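Local coordinates for uncharacterized protein (Leishmania infantum, PDB 4TYZ) that is of unknown function but, through its C-terminal GRAM domain, belongs to a family associated with sterol binding and transfer, at residues 55-59 with 60-64. Residues are numbered along the deposited sequence; the frame is centred on the assembly and turned at random.
Sequences FSIEY and DEIKD
Asp60 offers its backbone N to the side chain of Glu58 at a 3-10 turn, the corner of this GRAM (PH-like) domain where strand 54-58 ends and strand 62-67 starts; these are the two outermost strands of the antiparallel sheet. The Asp60 N to Glu58 OE1 bond is 3.0 Å long and nearly straight, and the donor arrives almost in line with the carboxylate C-O bond. A non-staggered chi1 (-125°) and a bend at chi2 (-90°) bring the Glu58 carboxylate to Asp60 N. Asp60 CG sits between its own backbone N and carbonyl carbon (chi1 68°), which leaves OD1 3.2 Å from Glu58 OE1, two like charges that probably disfavour each other.

Glu61 closes the turn twice. Its N reaches Glu58 O at 2.8 Å, from above the carbonyl plane, while its extended side chain runs back so that OE2 accepts a hydrogen bond from Glu58 N on its anti side (2.9 Å). A water links the same OE2 to Ser56 O. Along the way Glu61 CB lies against Ile57 CG1.

Ile62 N bonds to Tyr59 O; its buried side chain packs on Val80, and that of Ile57 on Leu44. There Ile62 CG1 meets Ile57 CD1 at 3.8 Å, and, with the isoleucine running alongside the tyrosine, Ile62 CD1 lies 4.0 Å from Tyr59 CD1.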
loop_
_atom_site.group_PDB
_atom_site.type_symbol
_atom_site.label_atom_id
_atom_site.label_comp_id
_atom_site.label_asym_id
_atom_site.label_seq_id
_atom_site.Cartn_x
_atom_site.Cartn_y
_atom_site.Cartn_z
ATOM N N PHE A 55 6.712 3.196 3.827
ATOM C CA PHE A 55 6.394 4.489 3.237
ATOM C C PHE A 55 5.002 4.921 3.665
ATOM O O PHE A 55 4.197 4.110 4.117
ATOM C CB PHE A 55 6.513 4.466 1.688
ATOM C CG PHE A 55 5.461 3.634 0.977
ATOM C CD1 PHE A 55 4.158 4.101 0.816
ATOM C CD2 PHE A 55 5.788 2.395 0.434
ATOM C CE1 PHE A 55 3.192 3.328 0.154
ATOM C CE2 PHE A 55 4.840 1.635 -0.243
ATOM C CZ PHE A 55 3.544 2.090 -0.378
ATOM N N SER A 56 4.731 6.211 3.520
ATOM C CA SER A 56 3.366 6.712 3.665
ATOM C C SER A 56 3.174 7.811 2.654
ATOM O O SER A 56 4.046 8.670 2.490
ATOM C CB SER A 56 3.086 7.220 5.081
ATOM O OG SER A 56 3.994 8.252 5.437
ATOM N N ILE A 57 2.040 7.775 1.968
ATOM C CA ILE A 57 1.744 8.770 0.958
ATOM C C ILE A 57 0.303 9.224 1.125
ATOM O O ILE A 57 -0.594 8.422 1.365
ATOM C CB ILE A 57 2.007 8.221 -0.464
ATOM C CG1 ILE A 57 1.677 9.286 -1.508
ATOM C CG2 ILE A 57 1.229 6.968 -0.717
ATOM C CD1 ILE A 57 2.276 8.998 -2.842
ATOM N N GLU A 58 0.091 10.534 1.066
ATOM C CA GLU A 58 -1.259 11.068 1.210
ATOM C C GLU A 58 -2.033 10.828 -0.083
ATOM O O GLU A 58 -1.447 10.872 -1.158
ATOM C CB GLU A 58 -1.201 12.573 1.525
ATOM C CG GLU A 58 -1.928 13.016 2.791
ATOM C CD GLU A 58 -3.396 13.387 2.553
ATOM O OE1 GLU A 58 -3.904 13.187 1.427
ATOM O OE2 GLU A 58 -4.049 13.887 3.503
ATOM N N TYR A 59 -3.335 10.564 -0.005
ATOM C CA TYR A 59 -4.085 10.396 -1.247
ATOM C C TYR A 59 -3.987 11.624 -2.151
ATOM O O TYR A 59 -4.057 11.486 -3.379
ATOM C CB TYR A 59 -5.559 10.070 -0.973
ATOM C CG TYR A 59 -5.691 8.748 -0.280
ATOM C CD1 TYR A 59 -5.366 7.568 -0.935
ATOM C CD2 TYR A 59 -6.097 8.684 1.048
ATOM C CE1 TYR A 59 -5.446 6.346 -0.265
ATOM C CE2 TYR A 59 -6.192 7.481 1.708
ATOM C CZ TYR A 59 -5.865 6.323 1.048
ATOM O OH TYR A 59 -5.966 5.125 1.719
ATOM N N ASP A 60 -3.780 12.813 -1.575
ATOM C CA ASP A 60 -3.693 14.003 -2.420
ATOM C C ASP A 60 -2.324 14.118 -3.104
ATOM O O ASP A 60 -2.084 15.055 -3.867
ATOM C CB ASP A 60 -4.071 15.298 -1.637
ATOM C CG ASP A 60 -3.072 15.712 -0.538
ATOM O OD1 ASP A 60 -2.008 15.096 -0.355
ATOM O OD2 ASP A 60 -3.368 16.735 0.148
ATOM N N GLU A 61 -1.457 13.134 -2.867
ATOM C CA GLU A 61 -0.160 13.028 -3.529
ATOM C C GLU A 61 -0.170 11.965 -4.634
ATOM O O GLU A 61 0.811 11.807 -5.358
ATOM C CB GLU A 61 0.933 12.688 -2.507
ATOM C CG GLU A 61 1.146 13.789 -1.473
ATOM C CD GLU A 61 2.249 13.465 -0.468
ATOM O OE1 GLU A 61 3.175 14.293 -0.324
ATOM O OE2 GLU A 61 2.182 12.411 0.206
ATOM N N ILE A 62 -1.277 11.241 -4.742
ATOM C CA ILE A 62 -1.376 10.116 -5.678
ATOM C C ILE A 62 -2.050 10.568 -6.968
ATOM O O ILE A 62 -3.163 11.083 -6.947
ATOM C CB ILE A 62 -2.154 8.941 -5.063
ATOM C CG1 ILE A 62 -1.350 8.345 -3.902
ATOM C CG2 ILE A 62 -2.445 7.865 -6.123
ATOM C CD1 ILE A 62 -2.085 7.260 -3.146
ATOM N N LYS A 63 -1.353 10.377 -8.084
ATOM C CA LYS A 63 -1.858 10.784 -9.391
ATOM C C LYS A 63 -2.715 9.706 -10.053
ATOM O O LYS A 63 -3.703 10.007 -10.736
ATOM C CB LYS A 63 -0.681 11.153 -10.307
ATOM C CG LYS A 63 -1.067 11.536 -11.738
ATOM C CD LYS A 63 0.184 11.865 -12.542
ATOM C CE LYS A 63 -0.167 12.430 -13.908
ATOM N NZ LYS A 63 1.043 12.911 -14.629
ATOM N N ASP A 64 -2.338 8.446 -9.858
ATOM C CA ASP A 64 -3.040 7.336 -10.506
ATOM C C ASP A 64 -2.763 6.050 -9.763
ATOM O O ASP A 64 -1.754 5.919 -9.086
ATOM C CB ASP A 64 -2.626 7.212 -11.984
ATOM C CG ASP A 64 -3.641 6.455 -12.824
ATOM O OD1 ASP A 64 -4.744 6.150 -12.316
ATOM O OD2 ASP A 64 -3.342 6.188 -14.015
HETATM O O HOH W 1 4.411 11.811 1.602
HETATM O O HOH W 2 -5.058 13.012 -5.497
#